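Local coordinates for protein 16S rRNA (adenine(1408)-N(1))-methyltransferase (Catenulispora acidiphila, PDB 4X1O) that probably transfers a methyl group from S-adenosyl-L-methionine to N1 of adenine 1408 in 16S ribosomal RNA, a modification associated with aminoglycoside resistance, at residues T61-A66 with S218-R223; A156-S161 with L198-A203; S165-R168 with E174-D177. All coordinates share one frame; numbering follows the deposited sequence.

Contact 1: residues T61-A66 with S218-R223; sequences TAYRQA and SSWARR
With chi1 at -56°, T61 holds OG1 beside its own backbone N and turned to S218, whose N-H donates to it at 2.8 Å. The N-H...O angle of 143° makes this a bent bond. S218 has the same kind of first torsion, which carries its OG past T61 toward R64; there OG lies near the plane of the guanidinium, at its edge, and its hydrogen bond is made to the carbonyl of D214. A water completes the T61–S218 junction: it accepts from T61 N at 3.0 Å and lies 2.8 Å from S218 O, to which it can donate, so the two segments are joined directly through the T61 hydroxyl and, backbone to backbone, through the water.

Two residues further along the helix, Y63 meets the indole of W220. The planes are inclined by 55° and the six-membered rings lie 5.6 Å apart between centroids, an oblique pair that is neither a stack nor a T. W220 CH2 does the touching, 3.8 Å from Y63 CD2. Outside partners fix the indole: NE1 bonds to T87 OG1, and R90 makes a cation-pi contact.

T61 has been observed to bind S-adenosyl-L-methionine, and S218 S-adenosyl-L-homocysteine, so the arrangement is that of a cosubstrate site, empty here, where helix 60-68 meets the loop between strands 200-212 and 229-239 of a class I methyltransferase fold.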
loop_
_atom_site.group_PDB
_atom_site.type_symbol
_atom_site.label_atom_id
_atom_site.label_comp_id
_atom_site.label_asym_id
_atom_site.label_seq_id
_atom_site.Cartn_x
_atom_site.Cartn_y
_atom_site.Cartn_z
ATOM N N THR A 61 -6.958 -6.903 -2.708
ATOM C CA THR A 61 -7.418 -5.917 -1.735
ATOM C C THR A 61 -7.709 -4.572 -2.417
ATOM O O THR A 61 -8.729 -3.934 -2.142
ATOM C CB THR A 61 -6.386 -5.746 -0.604
ATOM O OG1 THR A 61 -6.148 -7.026 -0.015
ATOM C CG2 THR A 61 -6.901 -4.796 0.463
ATOM N N ALA A 62 -6.824 -4.166 -3.319
ATOM C CA ALA A 62 -7.009 -2.952 -4.110
ATOM C C ALA A 62 -8.252 -3.061 -4.979
ATOM O O ALA A 62 -9.024 -2.114 -5.105
ATOM C CB ALA A 62 -5.787 -2.687 -4.973
ATOM N N TYR A 63 -8.436 -4.229 -5.577
ATOM C CA TYR A 63 -9.612 -4.473 -6.410
ATOM C C TYR A 63 -10.903 -4.299 -5.615
ATOM O O TYR A 63 -11.825 -3.642 -6.070
ATOM C CB TYR A 63 -9.536 -5.876 -6.995
ATOM C CG TYR A 63 -10.783 -6.331 -7.717
ATOM C CD1 TYR A 63 -11.065 -5.890 -9.004
ATOM C CD2 TYR A 63 -11.673 -7.218 -7.117
ATOM C CE1 TYR A 63 -12.211 -6.324 -9.678
ATOM C CE2 TYR A 63 -12.819 -7.652 -7.776
ATOM C CZ TYR A 63 -13.084 -7.203 -9.051
ATOM O OH TYR A 63 -14.227 -7.646 -9.692
ATOM N N ARG A 64 -10.953 -4.871 -4.413
ATOM C CA ARG A 64 -12.131 -4.756 -3.574
ATOM C C ARG A 64 -12.382 -3.311 -3.147
ATOM O O ARG A 64 -13.535 -2.904 -3.064
ATOM C CB ARG A 64 -12.014 -5.669 -2.344
ATOM C CG ARG A 64 -12.051 -7.161 -2.693
ATOM C CD ARG A 64 -12.108 -8.046 -1.444
ATOM N NE ARG A 64 -13.355 -7.849 -0.709
ATOM C CZ ARG A 64 -13.427 -7.638 0.601
ATOM N NH1 ARG A 64 -12.319 -7.606 1.330
ATOM N NH2 ARG A 64 -14.610 -7.468 1.183
ATOM N N GLN A 65 -11.320 -2.548 -2.874
ATOM C CA GLN A 65 -11.476 -1.117 -2.623
ATOM C C GLN A 65 -12.096 -0.399 -3.812
ATOM O O GLN A 65 -12.994 0.413 -3.654
ATOM C CB GLN A 65 -10.139 -0.468 -2.303
ATOM C CG GLN A 65 -9.551 -0.882 -0.969
ATOM C CD GLN A 65 -8.105 -0.468 -0.856
ATOM O OE1 GLN A 65 -7.447 -0.224 -1.865
ATOM N NE2 GLN A 65 -7.607 -0.360 0.370
ATOM N N ALA A 66 -11.570 -0.684 -4.999
ATOM C CA ALA A 66 -12.052 -0.045 -6.214
ATOM C C ALA A 66 -13.528 -0.371 -6.440
ATOM O O ALA A 66 -14.302 0.498 -6.843
ATOM C CB ALA A 66 -11.202 -0.480 -7.416
ATOM N N SER A 218 -6.526 -9.504 1.328
ATOM C CA SER A 218 -7.355 -10.390 0.512
ATOM C C SER A 218 -6.491 -11.122 -0.504
ATOM O O SER A 218 -5.471 -10.611 -0.961
ATOM C CB SER A 218 -8.456 -9.604 -0.210
ATOM O OG SER A 218 -9.335 -8.976 0.707
ATOM N N SER A 219 -6.914 -12.323 -0.871
ATOM C CA SER A 219 -6.212 -13.096 -1.875
ATOM C C SER A 219 -7.200 -13.918 -2.678
ATOM O O SER A 219 -8.235 -14.326 -2.159
ATOM C CB SER A 219 -5.168 -14.013 -1.228
ATOM O OG SER A 219 -4.531 -14.810 -2.210
ATOM N N TRP A 220 -6.875 -14.157 -3.943
ATOM C CA TRP A 220 -7.697 -14.989 -4.813
ATOM C C TRP A 220 -7.572 -16.453 -4.409
ATOM O O TRP A 220 -8.388 -17.282 -4.798
ATOM C CB TRP A 220 -7.303 -14.800 -6.286
ATOM C CG TRP A 220 -7.565 -13.413 -6.808
ATOM C CD1 TRP A 220 -6.637 -12.514 -7.255
ATOM C CD2 TRP A 220 -8.836 -12.763 -6.918
ATOM N NE1 TRP A 220 -7.255 -11.348 -7.650
ATOM C CE2 TRP A 220 -8.602 -11.469 -7.441
ATOM C CE3 TRP A 220 -10.148 -13.143 -6.620
ATOM C CZ2 TRP A 220 -9.632 -10.561 -7.679
ATOM C CZ3 TRP A 220 -11.172 -12.233 -6.856
ATOM C CH2 TRP A 220 -10.906 -10.960 -7.377
ATOM N N ALA A 221 -6.557 -16.753 -3.605
ATOM C CA ALA A 221 -6.343 -18.108 -3.115
ATOM C C ALA A 221 -7.247 -18.418 -1.927
ATOM O O ALA A 221 -7.584 -19.577 -1.675
ATOM C CB ALA A 221 -4.888 -18.305 -2.732
ATOM N N ARG A 222 -7.637 -17.379 -1.195
ATOM C CA ARG A 222 -8.461 -17.562 -0.007
ATOM C C ARG A 222 -9.867 -17.003 -0.191
ATOM O O ARG A 222 -10.054 -15.837 -0.543
ATOM C CB ARG A 222 -7.805 -16.914 1.215
ATOM C CG ARG A 222 -8.561 -17.169 2.514
ATOM C CD ARG A 222 -7.808 -16.666 3.741
ATOM N NE ARG A 222 -7.895 -15.216 3.889
ATOM C CZ ARG A 222 -6.928 -14.366 3.557
ATOM N NH1 ARG A 222 -5.787 -14.819 3.058
ATOM N NH2 ARG A 222 -7.103 -13.063 3.728
ATOM N N ARG A 223 -10.853 -17.855 0.048
ATOM C CA ARG A 223 -12.246 -17.435 0.110
ATOM C C ARG A 223 -12.416 -16.315 1.137
ATOM O O ARG A 223 -11.812 -16.360 2.206
ATOM C CB ARG A 223 -13.128 -18.627 0.481
ATOM C CG ARG A 223 -14.619 -18.353 0.481
ATOM C CD ARG A 223 -15.296 -19.102 -0.652
ATOM N NE ARG A 223 -16.325 -18.302 -1.309
ATOM C CZ ARG A 223 -16.783 -18.543 -2.531
ATOM N NH1 ARG A 223 -16.302 -19.565 -3.228
ATOM N NH2 ARG A 223 -17.722 -17.766 -3.058
HETATM O O HOH W 1 -4.401 -8.239 -1.956
#

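Contact 2: residues A156-S161 with L198-A203; sequences APLEIS and LGWQVA
L158 lies over one face of the W200 indole, and nearly all the close packing is concentrated there. Its CB stands 3.6 Å from the centroid of the six-membered ring and 21° off the ring normal, which satisfies the geometry of a CH-pi contact. The nearest ring atom, W200 CZ3, is 3.4 Å from L158 CB. A second branch covers the same face: L158 CD2 comes within 3.8 Å of W200 CD2, near the fusion of the two rings. With chi1 at 164°, CG is swung opposite the backbone N, and the side chain crosses the indole at about a right angle, spreading its contact over both rings. At the edge, the carbonyl O of A156 lies near the ring plane, 3.4 Å from W200 CZ3.

The grip fades quickly along both strands. Further along strand 157-163 the side chains no longer meet the other segment. On the far strand Q201 and A203 are exposed, while W200 itself is buried; the segment therefore has a solvent side next to its packed one. The two strands are not sheet neighbours: the CA atoms of L158 and W200 are 7.8 Å apart, and strand 229-239 runs between them, with A237 bonded to the backbone of L158. Helix 142-151 borders the indole through R149 and receives a weak hydrogen bond from W200 NE1 at the carbonyl of L145.

Just before W200, G199 adopts a positive phi as the C-prime residue of a Schellman motif ending helix 191-197. The whole is a helix-to-strand turn that delivers a tryptophan to the sheet–helix core, in the antiparallel 5-7-6 half of the class I methyltransferase sheet.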
loop_
_atom_site.group_PDB
_atom_site.type_symbol
_atom_site.label_atom_id
_atom_site.label_comp_id
_atom_site.label_asym_id
_atom_site.label_seq_id
_atom_site.Cartn_x
_atom_site.Cartn_y
_atom_site.Cartn_z
ATOM N N ALA A 156 -2.213 14.231 3.256
ATOM C CA ALA A 156 -2.653 12.853 3.052
ATOM C C ALA A 156 -2.275 11.954 4.216
ATOM O O ALA A 156 -1.139 12.005 4.680
ATOM C CB ALA A 156 -2.042 12.284 1.744
ATOM N N PRO A 157 -3.211 11.113 4.674
ATOM C CA PRO A 157 -2.858 10.128 5.698
ATOM C C PRO A 157 -2.063 8.976 5.108
ATOM O O PRO A 157 -2.238 8.596 3.942
ATOM C CB PRO A 157 -4.212 9.620 6.214
ATOM C CG PRO A 157 -5.256 10.389 5.490
ATOM C CD PRO A 157 -4.633 11.043 4.302
ATOM N N LEU A 158 -1.156 8.453 5.920
ATOM C CA LEU A 158 -0.477 7.215 5.613
ATOM C C LEU A 158 -0.943 6.191 6.624
ATOM O O LEU A 158 -0.955 6.463 7.815
ATOM C CB LEU A 158 1.028 7.377 5.665
ATOM C CG LEU A 158 1.853 6.090 5.746
ATOM C CD1 LEU A 158 1.903 5.351 4.409
ATOM C CD2 LEU A 158 3.250 6.437 6.218
ATOM N N GLU A 159 -1.362 5.025 6.156
ATOM C CA GLU A 159 -1.798 3.977 7.077
ATOM C C GLU A 159 -0.932 2.772 6.793
ATOM O O GLU A 159 -0.877 2.313 5.658
ATOM C CB GLU A 159 -3.273 3.625 6.896
ATOM C CG GLU A 159 -4.236 4.654 7.460
ATOM C CD GLU A 159 -5.060 5.315 6.381
ATOM O OE1 GLU A 159 -4.750 5.097 5.189
ATOM O OE2 GLU A 159 -6.017 6.044 6.721
ATOM N N ILE A 160 -0.223 2.287 7.808
ATOM C CA ILE A 160 0.615 1.107 7.649
ATOM C C ILE A 160 0.034 0.017 8.524
ATOM O O ILE A 160 -0.306 0.268 9.681
ATOM C CB ILE A 160 2.073 1.374 8.043
ATOM C CG1 ILE A 160 2.686 2.458 7.159
ATOM C CG2 ILE A 160 2.902 0.094 7.965
ATOM C CD1 ILE A 160 4.037 2.933 7.689
ATOM N N SER A 161 -0.102 -1.183 7.973
ATOM C CA SER A 161 -0.674 -2.299 8.719
ATOM C C SER A 161 0.247 -3.482 8.577
ATOM O O SER A 161 0.424 -4.020 7.474
ATOM C CB SER A 161 -2.080 -2.659 8.214
ATOM O OG SER A 161 -3.041 -1.688 8.598
ATOM N N LEU A 198 11.206 12.822 7.445
ATOM C CA LEU A 198 10.986 12.624 6.024
ATOM C C LEU A 198 9.585 13.033 5.593
ATOM O O LEU A 198 9.178 12.773 4.469
ATOM C CB LEU A 198 11.271 11.170 5.658
ATOM C CG LEU A 198 12.788 10.925 5.701
ATOM C CD1 LEU A 198 13.124 9.457 5.546
ATOM C CD2 LEU A 198 13.488 11.746 4.622
ATOM N N GLY A 199 8.860 13.706 6.476
ATOM C CA GLY A 199 7.584 14.276 6.086
ATOM C C GLY A 199 6.340 13.485 6.459
ATOM O O GLY A 199 5.281 13.696 5.882
ATOM N N TRP A 200 6.465 12.586 7.425
ATOM C CA TRP A 200 5.321 11.860 7.957
ATOM C C TRP A 200 5.167 12.102 9.447
ATOM O O TRP A 200 5.930 11.561 10.258
ATOM C CB TRP A 200 5.448 10.360 7.711
ATOM C CG TRP A 200 5.314 9.941 6.264
ATOM C CD1 TRP A 200 6.278 9.368 5.486
ATOM C CD2 TRP A 200 4.144 10.039 5.455
ATOM N NE1 TRP A 200 5.780 9.106 4.233
ATOM C CE2 TRP A 200 4.471 9.508 4.184
ATOM C CE3 TRP A 200 2.850 10.526 5.674
ATOM C CZ2 TRP A 200 3.550 9.441 3.147
ATOM C CZ3 TRP A 200 1.925 10.462 4.632
ATOM C CH2 TRP A 200 2.289 9.922 3.378
ATOM N N GLN A 201 4.186 12.917 9.804
ATOM C CA GLN A 201 3.959 13.239 11.216
ATOM C C GLN A 201 3.070 12.139 11.800
ATOM O O GLN A 201 1.904 12.012 11.438
ATOM C CB GLN A 201 3.320 14.618 11.352
ATOM C CG GLN A 201 3.294 15.171 12.790
ATOM C CD GLN A 201 4.662 15.662 13.228
ATOM O OE1 GLN A 201 5.296 16.475 12.541
ATOM N NE2 GLN A 201 5.137 15.166 14.369
ATOM N N VAL A 202 3.631 11.326 12.692
ATOM C CA VAL A 202 2.890 10.181 13.225
ATOM C C VAL A 202 1.719 10.630 14.113
ATOM O O VAL A 202 1.870 11.504 14.966
ATOM C CB VAL A 202 3.841 9.249 14.006
ATOM C CG1 VAL A 202 3.061 8.136 14.722
ATOM C CG2 VAL A 202 4.861 8.623 13.036
ATOM N N ALA A 203 0.551 10.027 13.912
ATOM C CA ALA A 203 -0.644 10.397 14.675
ATOM C C ALA A 203 -1.072 9.331 15.680
ATOM O O ALA A 203 -1.633 9.647 16.739
ATOM C CB ALA A 203 -1.797 10.696 13.722
#

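Contact 3: residues S165-R168 with E174-D177; sequences SIWR and EIRD
Two isoleucines share one face of the W167 indole. I175 CD1 reaches in from the other segment, 3.5 Å above the ring plane, and I166 CG1 lies on the same face at 3.7 Å; both are displaced toward the rim. The I175 methyl sits most directly over the five-membered ring, 3.7 Å from its centroid and 18° off the normal, a CH-pi contact whose nearest ring atom is W167 CE2. At the edge of the indole, NE1 donates to the backbone carbonyl of L178, shortly after the second segment, which helps fix how the ring is turned. V138 of helix 131-139 and the loop residues E180 and L181 also touch the W167 side chain.

The I175 methyl is wedged between the ring and its isoleucine neighbour: I166 CD1 and I175 CD1 are 3.5 Å apart, tighter than usual for two carbons. In both isoleucines CG1 takes the crowded position between the backbone N and the carbonyl carbon (chi1 62° in I166, 57° in I175), and chi2 is extended. Each delta methyl is thereby carried outward, and the two branches cross at about a right angle. All three residues are buried, and the contact that joins the segments is apolar.

L134 of helix 131-139 touches both I166 and I175. The polar rim closes on the same helix, where R135 forms a salt bridge with D177 and donates to the carbonyl of E174. On the first segment, R168 N bonds to S165 O. The result is a small hydrophobic cluster that folds the long excursion between strand 157-163 and helix 183-188 back on itself against helix 131-139, an insertion between strands 5 and 6 of the class I methyltransferase core.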
loop_
_atom_site.group_PDB
_atom_site.type_symbol
_atom_site.label_atom_id
_atom_site.label_comp_id
_atom_site.label_asym_id
_atom_site.label_seq_id
_atom_site.Cartn_x
_atom_site.Cartn_y
_atom_site.Cartn_z
ATOM N N SER A 165 2.428 -11.639 13.269
ATOM C CA SER A 165 2.807 -13.045 13.211
ATOM C C SER A 165 4.124 -13.238 12.468
ATOM O O SER A 165 4.743 -14.293 12.567
ATOM C CB SER A 165 1.709 -13.882 12.553
ATOM O OG SER A 165 1.553 -13.530 11.191
ATOM N N ILE A 166 4.570 -12.216 11.738
ATOM C CA ILE A 166 5.860 -12.314 11.050
ATOM C C ILE A 166 7.023 -12.385 12.039
ATOM O O ILE A 166 8.125 -12.770 11.678
ATOM C CB ILE A 166 6.104 -11.131 10.090
ATOM C CG1 ILE A 166 6.149 -9.806 10.856
ATOM C CG2 ILE A 166 5.054 -11.105 8.981
ATOM C CD1 ILE A 166 6.473 -8.603 9.969
ATOM N N TRP A 167 6.792 -12.020 13.296
ATOM C CA TRP A 167 7.885 -12.108 14.257
ATOM C C TRP A 167 7.826 -13.397 15.064
ATOM O O TRP A 167 8.572 -13.571 16.034
ATOM C CB TRP A 167 7.900 -10.865 15.148
ATOM C CG TRP A 167 8.857 -9.836 14.604
ATOM C CD1 TRP A 167 10.211 -9.977 14.463
ATOM C CD2 TRP A 167 8.534 -8.568 14.043
ATOM N NE1 TRP A 167 10.754 -8.855 13.894
ATOM C CE2 TRP A 167 9.745 -7.975 13.622
ATOM C CE3 TRP A 167 7.343 -7.861 13.867
ATOM C CZ2 TRP A 167 9.796 -6.713 13.045
ATOM C CZ3 TRP A 167 7.401 -6.606 13.294
ATOM C CH2 TRP A 167 8.616 -6.047 12.890
ATOM N N ARG A 168 6.975 -14.323 14.629
ATOM C CA ARG A 168 6.982 -15.670 15.186
ATOM C C ARG A 168 7.626 -16.601 14.172
ATOM O O ARG A 168 7.429 -16.435 12.971
ATOM C CB ARG A 168 5.565 -16.124 15.535
ATOM C CG ARG A 168 4.871 -15.200 16.523
ATOM C CD ARG A 168 5.577 -15.213 17.872
ATOM N NE ARG A 168 5.528 -13.913 18.535
ATOM C CZ ARG A 168 6.573 -13.328 19.112
ATOM N NH1 ARG A 168 7.755 -13.932 19.117
ATOM N NH2 ARG A 168 6.437 -12.144 19.691
ATOM N N GLU A 174 13.779 -10.915 5.613
ATOM C CA GLU A 174 13.912 -9.468 5.526
ATOM C C GLU A 174 13.793 -8.765 6.881
ATOM O O GLU A 174 14.137 -7.591 6.989
ATOM C CB GLU A 174 12.890 -8.888 4.528
ATOM C CG GLU A 174 11.427 -9.207 4.816
ATOM C CD GLU A 174 10.911 -10.413 4.025
ATOM O OE1 GLU A 174 11.587 -11.473 4.002
ATOM O OE2 GLU A 174 9.817 -10.297 3.415
ATOM N N ILE A 175 13.324 -9.466 7.909
ATOM C CA ILE A 175 13.295 -8.851 9.238
ATOM C C ILE A 175 13.889 -9.715 10.334
ATOM O O ILE A 175 13.784 -9.354 11.506
ATOM C CB ILE A 175 11.863 -8.489 9.672
ATOM C CG1 ILE A 175 10.982 -9.744 9.644
ATOM C CG2 ILE A 175 11.307 -7.373 8.788
ATOM C CD1 ILE A 175 9.758 -9.652 10.475
ATOM N N ARG A 176 14.524 -10.835 9.994
ATOM C CA ARG A 176 14.838 -11.792 11.051
ATOM C C ARG A 176 15.997 -11.322 11.925
ATOM O O ARG A 176 16.189 -11.837 13.021
ATOM C CB ARG A 176 15.129 -13.180 10.487
ATOM C CG ARG A 176 16.422 -13.315 9.719
ATOM C CD ARG A 176 16.516 -14.721 9.122
ATOM N NE ARG A 176 16.694 -15.745 10.144
ATOM C CZ ARG A 176 17.870 -16.268 10.471
ATOM N NH1 ARG A 176 18.970 -15.872 9.841
ATOM N NH2 ARG A 176 17.948 -17.191 11.418
ATOM N N ASP A 177 16.753 -10.337 11.448
ATOM C CA ASP A 177 17.831 -9.757 12.245
ATOM C C ASP A 177 17.352 -8.576 13.076
ATOM O O ASP A 177 18.142 -7.975 13.812
ATOM C CB ASP A 177 18.998 -9.313 11.350
ATOM C CG ASP A 177 18.585 -8.270 10.314
ATOM O OD1 ASP A 177 17.592 -8.514 9.581
ATOM O OD2 ASP A 177 19.263 -7.218 10.224
#

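In the fold
The three contacts are nested along the chain: contact 3 lies inside the loop closed by contact 2, and both lie inside the loop closed by contact 1. Their centres are about 22 to 24 Å apart and none touches another, although the segments of contacts 2 and 3 adjoin in sequence where strand 157-163 leads into its following loop. Contacts 1 and 2 fall on opposite sides of the chain's centre. Contact 2 belongs to the central seven-stranded sheet, of order 3-2-1-4-5-7-6; contact 1 joins a helix and a connecting loop at the cosubstrate site, whereas contact 3 shapes the linker between strands 157-163 and 200-212. Site loop, sheet core and linker are thus packed by spatially separate interactions.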